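Amidohydrolase (Xanthomonas campestris pv. campestris, PDB 4DZH) probably deaminates adenosine-type substrates such as 5'-methylthioadenosine, as a zinc-dependent amidohydrolase of the ATZ/TRZ family. Local coordinates at residues H79-A91 against P114-A126. Numbering follows the deposited sequence. Where two conformers were deposited one is given.
Sequences HTHNPMTLLRGVA and PEFVADGTTLAIA. With ZN (zinc ion), chain E.
F116 opens the helical side of this contact by sliding past L86 in the reverse direction. With its CG anti to the backbone N (chi1 173°), the ring runs along the short 3-10 segment 82-86; its CE1 packs on L86 CB at 3.7 Å, and CE2 meets P83 CB on the other side of the ring tip. The next residue, V117, lies alongside the proline, its CG1 3.9 Å from P83 CG. One turn on, G120, with no side chain, illustrates close backbone approach: its CA comes within 3.7 Å of P83 CA. The carbonyl of G120 lies 3.0 Å from T85 OG1, whose single proton may go instead to N82 O. T121 OG1 borders P83 CG while bonding back to V117 O at 2.7 Å. L123 runs the other way beside T85, its CD2 3.5 Å from T85 OG1. A124 CB sits 3.3 Å from N82 CG, whose amide has its main polar partner in Y150. The 3-10 turn follows directly on the HxH motif of a TIM-barrel amidohydrolase, in which H79 and H81 bind zinc with H228 and D316. Helix 114-130 thus packs against the turn leaving strand 69-80, flanked by helices 143-152 and 431-447.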
# COMPACT_ATOMS: atom_id res chain seq x y z
N HIS A 79 -16.92 -1.75 -3.24
CA HIS A 79 -17.08 -3.15 -3.66
C HIS A 79 -16.49 -4.13 -2.65
O HIS A 79 -15.28 -4.28 -2.57
CB HIS A 79 -16.41 -3.42 -5.01
CG HIS A 79 -16.68 -4.81 -5.52
ND1 HIS A 79 -17.95 -5.25 -5.82
CD2 HIS A 79 -15.87 -5.88 -5.71
CE1 HIS A 79 -17.90 -6.50 -6.24
NE2 HIS A 79 -16.64 -6.92 -6.19
N THR A 80 -17.36 -4.79 -1.88
CA THR A 80 -16.88 -5.76 -0.89
C THR A 80 -17.55 -7.12 -0.99
O THR A 80 -18.68 -7.27 -1.45
CB THR A 80 -17.07 -5.24 0.56
OG1 THR A 80 -18.46 -4.91 0.77
CG2 THR A 80 -16.21 -3.97 0.77
N HIS A 81 -16.83 -8.14 -0.51
CA HIS A 81 -17.39 -9.47 -0.22
C HIS A 81 -16.92 -9.75 1.20
O HIS A 81 -16.00 -10.53 1.42
CB HIS A 81 -16.84 -10.54 -1.18
CG HIS A 81 -17.00 -10.22 -2.64
ND1 HIS A 81 -18.24 -10.12 -3.25
CD2 HIS A 81 -16.08 -10.00 -3.61
CE1 HIS A 81 -18.08 -9.84 -4.53
NE2 HIS A 81 -16.78 -9.73 -4.77
N ASN A 82 -17.54 -9.07 2.15
CA ASN A 82 -16.89 -8.96 3.46
C ASN A 82 -16.73 -10.25 4.33
O ASN A 82 -15.76 -10.35 5.07
CB ASN A 82 -17.45 -7.74 4.25
CG ASN A 82 -16.64 -6.46 3.99
OD1 ASN A 82 -15.49 -6.49 3.47
ND2 ASN A 82 -17.21 -5.32 4.39
N PRO A 83 -17.64 -11.22 4.19
CA PRO A 83 -17.40 -12.48 4.92
C PRO A 83 -16.08 -13.13 4.52
O PRO A 83 -15.56 -13.96 5.26
CB PRO A 83 -18.59 -13.36 4.50
CG PRO A 83 -19.69 -12.36 4.27
CD PRO A 83 -18.98 -11.19 3.57
N MET A 84 -15.53 -12.79 3.35
CA MET A 84 -14.25 -13.35 2.96
C MET A 84 -13.05 -12.84 3.79
O MET A 84 -11.93 -13.29 3.58
CB MET A 84 -14.03 -13.20 1.44
CG MET A 84 -15.22 -13.69 0.63
SD MET A 84 -15.01 -13.68 -1.16
CE MET A 84 -13.94 -15.09 -1.40
N THR A 85 -13.27 -11.94 4.77
CA THR A 85 -12.21 -11.65 5.72
C THR A 85 -11.79 -12.95 6.40
O THR A 85 -10.63 -13.15 6.70
CB THR A 85 -12.63 -10.74 6.86
OG1 THR A 85 -13.82 -11.28 7.45
CG2 THR A 85 -12.87 -9.36 6.39
N LEU A 86 -12.75 -13.86 6.62
CA LEU A 86 -12.41 -15.18 7.18
C LEU A 86 -11.57 -16.07 6.25
O LEU A 86 -11.01 -17.06 6.69
CB LEU A 86 -13.71 -15.91 7.65
CG LEU A 86 -14.40 -15.18 8.81
CD1 LEU A 86 -15.70 -15.89 9.10
CD2 LEU A 86 -13.53 -15.10 10.07
N LEU A 87 -11.43 -15.68 4.98
CA LEU A 87 -10.61 -16.45 4.04
C LEU A 87 -9.29 -15.68 3.70
O LEU A 87 -8.66 -15.90 2.66
CB LEU A 87 -11.38 -16.74 2.75
CG LEU A 87 -12.69 -17.55 2.92
CD1 LEU A 87 -13.15 -18.11 1.59
CD2 LEU A 87 -12.46 -18.65 3.91
N ARG A 88 -8.89 -14.78 4.60
CA ARG A 88 -7.72 -13.95 4.35
C ARG A 88 -6.48 -14.76 4.03
O ARG A 88 -6.02 -15.50 4.89
CB ARG A 88 -7.47 -13.06 5.57
CG ARG A 88 -6.47 -11.92 5.31
CD ARG A 88 -6.17 -11.12 6.55
NE ARG A 88 -7.29 -10.72 7.42
CZ ARG A 88 -8.01 -9.61 7.31
NH1 ARG A 88 -7.84 -8.76 6.28
NH2 ARG A 88 -8.91 -9.33 8.24
N GLY A 89 -5.94 -14.61 2.81
CA GLY A 89 -4.73 -15.33 2.39
C GLY A 89 -4.91 -16.83 2.30
O GLY A 89 -3.95 -17.57 2.41
N VAL A 90 -6.14 -17.30 2.07
CA VAL A 90 -6.38 -18.76 2.09
C VAL A 90 -5.78 -19.42 0.86
O VAL A 90 -5.42 -20.62 0.88
CB VAL A 90 -7.90 -19.09 2.25
CG1 VAL A 90 -8.69 -18.67 1.02
CG2 VAL A 90 -8.11 -20.59 2.52
N ALA A 91 -5.61 -18.65 -0.22
CA ALA A 91 -5.12 -19.25 -1.46
C ALA A 91 -4.40 -18.28 -2.41
O ALA A 91 -4.89 -17.95 -3.49
CB ALA A 91 -6.27 -19.93 -2.20
N PRO A 114 -25.45 -18.66 7.75
CA PRO A 114 -25.61 -17.39 8.47
C PRO A 114 -24.52 -17.07 9.48
O PRO A 114 -24.19 -15.89 9.66
CB PRO A 114 -26.95 -17.57 9.21
CG PRO A 114 -27.63 -18.65 8.53
CD PRO A 114 -26.62 -19.54 7.88
N GLU A 115 -23.95 -18.08 10.15
CA GLU A 115 -22.92 -17.82 11.15
C GLU A 115 -21.66 -17.29 10.48
O GLU A 115 -21.06 -16.32 10.95
CB GLU A 115 -22.59 -19.08 11.95
CG GLU A 115 -23.74 -19.57 12.81
CD GLU A 115 -24.02 -18.66 13.98
OE1 GLU A 115 -23.07 -18.23 14.67
OE2 GLU A 115 -25.22 -18.38 14.22
N PHE A 116 -21.25 -17.96 9.41
CA PHE A 116 -20.04 -17.57 8.70
C PHE A 116 -20.19 -16.12 8.19
O PHE A 116 -19.29 -15.28 8.34
CB PHE A 116 -19.80 -18.54 7.55
CG PHE A 116 -18.65 -18.14 6.63
CD1 PHE A 116 -17.33 -18.41 6.98
CD2 PHE A 116 -18.92 -17.48 5.44
CE1 PHE A 116 -16.28 -18.03 6.14
CE2 PHE A 116 -17.86 -17.11 4.57
CZ PHE A 116 -16.55 -17.38 4.93
N VAL A 117 -21.34 -15.85 7.60
CA VAL A 117 -21.55 -14.52 7.06
C VAL A 117 -21.61 -13.47 8.16
O VAL A 117 -21.06 -12.38 8.03
CB VAL A 117 -22.77 -14.52 6.17
CG1 VAL A 117 -23.21 -13.12 5.81
CG2 VAL A 117 -22.49 -15.34 4.94
N ALA A 118 -22.27 -13.78 9.27
CA ALA A 118 -22.30 -12.81 10.35
C ALA A 118 -20.91 -12.55 10.95
O ALA A 118 -20.56 -11.40 11.22
CB ALA A 118 -23.29 -13.23 11.46
N ASP A 119 -20.12 -13.61 11.18
CA ASP A 119 -18.84 -13.45 11.83
C ASP A 119 -17.87 -12.70 10.88
O ASP A 119 -17.13 -11.80 11.33
CB ASP A 119 -18.24 -14.80 12.20
CG ASP A 119 -18.98 -15.48 13.38
OD1 ASP A 119 -19.83 -14.82 14.02
OD2 ASP A 119 -18.69 -16.67 13.62
N GLY A 120 -17.87 -13.08 9.60
CA GLY A 120 -16.97 -12.47 8.64
C GLY A 120 -17.30 -10.99 8.41
O GLY A 120 -16.42 -10.13 8.33
N THR A 121 -18.58 -10.68 8.36
CA THR A 121 -19.02 -9.29 8.21
C THR A 121 -18.62 -8.47 9.42
O THR A 121 -18.16 -7.31 9.30
CB THR A 121 -20.54 -9.24 8.00
OG1 THR A 121 -20.86 -9.98 6.81
CG2 THR A 121 -20.98 -7.82 7.82
N THR A 122 -18.80 -9.05 10.62
CA THR A 122 -18.46 -8.37 11.83
C THR A 122 -16.95 -8.09 11.93
O THR A 122 -16.53 -6.98 12.29
CB THR A 122 -18.93 -9.18 13.05
OG1 THR A 122 -20.33 -9.37 12.96
CG2 THR A 122 -18.58 -8.47 14.33
N LEU A 123 -16.13 -9.10 11.60
CA LEU A 123 -14.70 -8.91 11.47
C LEU A 123 -14.36 -7.74 10.50
O LEU A 123 -13.56 -6.86 10.84
CB LEU A 123 -14.06 -10.22 11.00
CG LEU A 123 -12.53 -10.19 10.88
CD1 LEU A 123 -11.88 -9.69 12.18
CD2 LEU A 123 -12.07 -11.55 10.50
N ALA A 124 -15.03 -7.73 9.35
CA ALA A 124 -14.80 -6.66 8.38
C ALA A 124 -15.16 -5.28 8.92
O ALA A 124 -14.42 -4.29 8.70
CB ALA A 124 -15.57 -6.94 7.09
N ILE A 125 -16.27 -5.20 9.67
CA ILE A 125 -16.69 -3.92 10.22
C ILE A 125 -15.59 -3.36 11.16
O ILE A 125 -15.22 -2.19 11.06
CB ILE A 125 -18.03 -4.07 10.96
CG1 ILE A 125 -19.16 -4.30 9.97
CG2 ILE A 125 -18.25 -2.84 11.88
CD1 ILE A 125 -20.47 -4.73 10.66
N ALA A 126 -15.01 -4.21 12.00
CA ALA A 126 -13.89 -3.76 12.84
C ALA A 126 -12.70 -3.26 11.98
O ALA A 126 -12.12 -2.21 12.26
CB ALA A 126 -13.48 -4.90 13.79
ZN ZN E . -16.07 -8.89 -6.41
O HOH W 1 -14.68 -9.49 -7.76